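Local coordinates for interferon-inducible protein AIM2 (Mus musculus, PDB 4JBM), which senses double-stranded DNA in the cytosol as part of the AIM2 inflammasome and triggers its activation, binding the DNA through the HIN domain, the part in this chain, at residues L63-S66 / N67-E70; I100-L103 / K104-C108. All blocks are in the same frame, centred on the assembly; numbering follows the deposited sequence.

Contact 1: residues L63-S66 / N67-E70; sequences LWHS and NFME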
loop_
_atom_site.group_PDB
_atom_site.type_symbol
_atom_site.label_atom_id
_atom_site.label_comp_id
_atom_site.label_asym_id
_atom_site.label_seq_id
_atom_site.Cartn_x
_atom_site.Cartn_y
_atom_site.Cartn_z
ATOM N N LEU A 63 0.723 -4.359 16.941
ATOM C CA LEU A 63 2.023 -3.721 16.918
ATOM C C LEU A 63 1.904 -2.436 16.126
ATOM O O LEU A 63 1.138 -2.344 15.166
ATOM C CB LEU A 63 3.091 -4.629 16.295
ATOM C CG LEU A 63 3.667 -5.764 17.146
ATOM C CD1 LEU A 63 3.960 -5.261 18.550
ATOM C CD2 LEU A 63 2.728 -6.952 17.187
ATOM N N TRP A 64 2.636 -1.423 16.562
ATOM C CA TRP A 64 2.730 -0.166 15.834
ATOM C C TRP A 64 4.194 0.197 15.666
ATOM O O TRP A 64 4.895 0.503 16.624
ATOM C CB TRP A 64 1.921 0.915 16.570
ATOM C CG TRP A 64 2.352 2.359 16.491
ATOM C CD1 TRP A 64 3.571 2.872 16.793
ATOM C CD2 TRP A 64 1.524 3.478 16.159
ATOM N NE1 TRP A 64 3.570 4.235 16.639
ATOM C CE2 TRP A 64 2.323 4.631 16.245
ATOM C CE3 TRP A 64 0.189 3.612 15.778
ATOM C CZ2 TRP A 64 1.834 5.894 15.975
ATOM C CZ3 TRP A 64 -0.293 4.866 15.515
ATOM C CH2 TRP A 64 0.526 5.992 15.613
ATOM N N HIS A 65 4.631 0.180 14.419
ATOM C CA HIS A 65 5.999 0.427 14.067
ATOM C C HIS A 65 6.168 1.893 13.747
ATOM O O HIS A 65 5.382 2.708 14.151
ATOM C CB HIS A 65 6.395 -0.436 12.882
ATOM C CG HIS A 65 6.177 -1.905 13.087
ATOM N ND1 HIS A 65 6.880 -2.641 14.010
ATOM C CD2 HIS A 65 5.361 -2.779 12.457
ATOM C CE1 HIS A 65 6.493 -3.901 13.951
ATOM N NE2 HIS A 65 5.579 -4.012 13.013
ATOM N N SER A 66 7.228 2.238 13.050
ATOM C CA SER A 66 7.409 3.611 12.596
ATOM C C SER A 66 6.341 4.132 11.602
ATOM O O SER A 66 5.932 5.274 11.717
ATOM C CB SER A 66 8.810 3.789 12.010
ATOM O OG SER A 66 9.764 4.040 13.013
ATOM N N ASN A 67 5.905 3.328 10.632
ATOM C CA ASN A 67 4.901 3.777 9.661
ATOM C C ASN A 67 3.496 3.152 9.638
ATOM O O ASN A 67 2.523 3.849 9.331
ATOM C CB ASN A 67 5.461 3.791 8.240
ATOM C CG ASN A 67 4.538 4.515 7.268
ATOM O OD1 ASN A 67 4.650 5.724 7.070
ATOM N ND2 ASN A 67 3.597 3.781 6.687
ATOM N N PHE A 68 3.370 1.862 9.938
ATOM C CA PHE A 68 2.055 1.222 9.817
ATOM C C PHE A 68 1.612 0.507 11.086
ATOM O O PHE A 68 2.229 0.649 12.139
ATOM C CB PHE A 68 2.011 0.263 8.612
ATOM C CG PHE A 68 2.859 -0.984 8.768
ATOM C CD1 PHE A 68 4.250 -0.918 8.711
ATOM C CD2 PHE A 68 2.260 -2.228 8.951
ATOM C CE1 PHE A 68 5.031 -2.072 8.846
ATOM C CE2 PHE A 68 3.028 -3.386 9.085
ATOM C CZ PHE A 68 4.417 -3.308 9.032
ATOM N N MET A 69 0.529 -0.254 10.976
ATOM C CA MET A 69 0.035 -1.016 12.111
ATOM C C MET A 69 -0.095 -2.473 11.702
ATOM O O MET A 69 -0.682 -2.792 10.668
ATOM C CB MET A 69 -1.320 -0.494 12.581
ATOM C CG MET A 69 -1.845 -1.248 13.787
ATOM S SD MET A 69 -3.385 -0.584 14.442
ATOM C CE MET A 69 -4.502 -1.815 13.797
ATOM N N GLU A 70 0.451 -3.352 12.537
ATOM C CA GLU A 70 0.429 -4.781 12.274
ATOM C C GLU A 70 -0.605 -5.475 13.143
ATOM O O GLU A 70 -0.608 -5.319 14.368
ATOM C CB GLU A 70 1.821 -5.377 12.518
ATOM C CG GLU A 70 1.983 -6.802 12.029
ATOM C CD GLU A 70 3.429 -7.259 12.010
ATOM O OE1 GLU A 70 4.322 -6.483 12.418
ATOM O OE2 GLU A 70 3.668 -8.408 11.592
#
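The imidazole of His-65 meets both the phenyl ring of Phe-68, with CD2, and the carboxylate of Glu-70, with the adjacent NE2. Over one face of the Phe-68 ring comes CD2 of His-65, 3.6 Å from Phe-68 CZ. The two side chains run alongside each other in the same direction, yet their ring planes are inclined at 48°, an oblique pairing that is neither a stack nor a T-shape. At the edge of the imidazole, almost exactly in its plane, sits the carboxylate: His-65 NE2 donates to Glu-70 OE1 over 2.8 Å, and the bond is close to straight at 174°. The oxygen is met nearly end-on, while the carboxylate plane is turned well away from that of the ring. Glu-70 reaches this edge because its chain is stretched out, with CG anti to the backbone N (chi1 -169°) and the carbons beyond it extended. Bond and ring contact together would fix the rotation of the imidazole, and the nearby carboxylate probably favours its protonated form.

Beneath these side chains the backbone closes on itself. Leu-63 and Glu-70 form an antiparallel hydrogen-bonded pair, Leu-63 N to Glu-70 O at 3.1 Å and Glu-70 N to Leu-63 O at 2.9 Å, and their CB atoms adjoin on one side of the ribbon. Trp-64 and Met-69, the next, non-hydrogen-bonded pair, direct their side chains to the other side. A weak bond of 3.3 Å from His-65 N to Phe-68 O spans the turn. Met-69 also bonds through its backbone to Phe-39 and Lys-41 of strand 37-42, and Phe-68 meets Phe-162 edge-to-face. The whole is a beta hairpin at the margin of an OB-fold sheet in the HIN domain.

Contact 2: residues I100-L103 / K104-C108; sequences ISKL and KIQPC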
loop_
_atom_site.group_PDB
_atom_site.type_symbol
_atom_site.label_atom_id
_atom_site.label_comp_id
_atom_site.label_asym_id
_atom_site.label_seq_id
_atom_site.Cartn_x
_atom_site.Cartn_y
_atom_site.Cartn_z
ATOM N N ILE A 100 5.647 12.528 -5.768
ATOM C CA ILE A 100 7.048 12.106 -5.645
ATOM C C ILE A 100 7.904 13.021 -4.747
ATOM O O ILE A 100 8.667 12.532 -3.909
ATOM C CB ILE A 100 7.686 11.963 -7.032
ATOM C CG1 ILE A 100 7.019 10.812 -7.780
ATOM C CG2 ILE A 100 9.177 11.693 -6.923
ATOM C CD1 ILE A 100 7.463 10.688 -9.222
ATOM N N SER A 101 7.763 14.335 -4.915
ATOM C CA SER A 101 8.482 15.306 -4.089
ATOM C C SER A 101 8.140 15.164 -2.609
ATOM O O SER A 101 8.960 15.456 -1.736
ATOM C CB SER A 101 8.186 16.733 -4.558
ATOM O OG SER A 101 6.823 17.073 -4.359
ATOM N N LYS A 102 6.924 14.708 -2.326
ATOM C CA LYS A 102 6.525 14.469 -0.948
ATOM C C LYS A 102 7.164 13.173 -0.471
ATOM O O LYS A 102 7.660 13.093 0.647
ATOM C CB LYS A 102 5.002 14.391 -0.846
ATOM C CG LYS A 102 4.463 14.181 0.571
ATOM C CD LYS A 102 2.963 13.830 0.554
ATOM C CE LYS A 102 2.153 14.733 -0.384
ATOM N NZ LYS A 102 1.349 13.958 -1.384
ATOM N N LEU A 103 7.168 12.165 -1.335
ATOM C CA LEU A 103 7.708 10.862 -0.976
ATOM C C LEU A 103 9.200 10.950 -0.671
ATOM O O LEU A 103 9.713 10.185 0.147
ATOM C CB LEU A 103 7.465 9.842 -2.094
ATOM C CG LEU A 103 6.050 9.285 -2.263
ATOM C CD1 LEU A 103 6.006 8.221 -3.353
ATOM C CD2 LEU A 103 5.569 8.707 -0.943
ATOM N N LYS A 104 9.889 11.884 -1.326
ATOM C CA LYS A 104 11.345 12.012 -1.208
ATOM C C LYS A 104 11.827 12.224 0.228
ATOM O O LYS A 104 12.940 11.848 0.578
ATOM C CB LYS A 104 11.848 13.182 -2.056
ATOM C CG LYS A 104 11.727 13.014 -3.559
ATOM C CD LYS A 104 12.593 11.895 -4.082
ATOM C CE LYS A 104 12.504 11.811 -5.593
ATOM N NZ LYS A 104 12.736 13.136 -6.221
ATOM N N ILE A 105 10.973 12.811 1.056
ATOM C CA ILE A 105 11.350 13.185 2.413
ATOM C C ILE A 105 10.699 12.317 3.484
ATOM O O ILE A 105 10.481 12.760 4.614
ATOM C CB ILE A 105 11.047 14.672 2.665
ATOM C CG1 ILE A 105 9.540 14.937 2.555
ATOM C CG2 ILE A 105 11.788 15.533 1.650
ATOM C CD1 ILE A 105 9.168 16.403 2.561
ATOM N N GLN A 106 10.404 11.071 3.133
ATOM C CA GLN A 106 9.806 10.154 4.088
ATOM C C GLN A 106 10.847 9.119 4.517
ATOM O O GLN A 106 11.682 8.721 3.706
ATOM C CB GLN A 106 8.598 9.465 3.452
ATOM C CG GLN A 106 7.602 10.439 2.823
ATOM C CD GLN A 106 6.902 11.300 3.843
ATOM O OE1 GLN A 106 6.419 10.811 4.862
ATOM N NE2 GLN A 106 6.862 12.600 3.586
ATOM N N PRO A 107 10.794 8.676 5.786
ATOM C CA PRO A 107 11.684 7.622 6.302
ATOM C C PRO A 107 11.614 6.311 5.516
ATOM O O PRO A 107 10.616 6.040 4.845
ATOM C CB PRO A 107 11.181 7.394 7.738
ATOM C CG PRO A 107 9.936 8.206 7.889
ATOM C CD PRO A 107 10.005 9.295 6.863
ATOM N N CYS A 108 12.686 5.526 5.563
ATOM C CA CYS A 108 12.663 4.194 4.969
ATOM C C CYS A 108 11.650 3.368 5.753
ATOM O O CYS A 108 11.434 3.604 6.943
ATOM C CB CYS A 108 14.048 3.529 5.016
ATOM S SG CYS A 108 15.338 4.384 4.088
#
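Lys-104, Leu-103 and Gln-106 carry most of this contact, a type I beta turn from Leu-103 to Gln-106 that leads the chain out of the short helix 100-103. Lys-104 folds back along the helix: its N donates to Ile-100 O at 2.9 Å, in the i to i+4 manner of a helix. With CG anti to the carbonyl carbon (chi1 -68°) and a further bend at chi2, its side chain runs beside that of Ile-100, and Lys-104 CE rests 3.6 Å from Ile-100 CG2. Both side chains also touch Met-139 of strand 137-144.

Leu-103 contributes chiefly its backbone, for Gln-106 N closes the turn on Leu-103 O at 3.2 Å, approaching from above the carbonyl plane. The side chain of Leu-103 leads away from the turn and packs against Pro-98.

Ile-105, at the crest of the turn, packs on a phosphate of the bound DNA, which places this helix exit at the DNA-binding surface of the HIN domain. Ile-105 N makes a weak bond to Lys-102 O, and the same oxygen receives the amide of Gln-106. Bent at chi2 (-67°), the Gln-106 side chain doubles back over the last helical turn, and NE2 lies 3.1 Å from Lys-102 O, well above the plane of that carbonyl.

In the fold
Contact 1 is a surface hairpin, with Met-69 its one buried residue, whereas contact 2 is partly buried, with Ile-100 and Leu-103 buried. They share no element: residues 63-70 edge the sheet that includes strand 37-42, and residues 100-108 lead into strand 111-123 of the other sheet. Their centres are 18 Å apart, though Asn-67 and Phe-68 touch Ile-111 and both Asn-67 and Pro-107 meet Thr-110. In contact 1 strand pairing is joined by a bond between two side chains; in contact 2 every bond ends on a backbone carbonyl. Contact 2 reaches the DNA, while contact 1 stays about 12 Å from it at the nearest atoms.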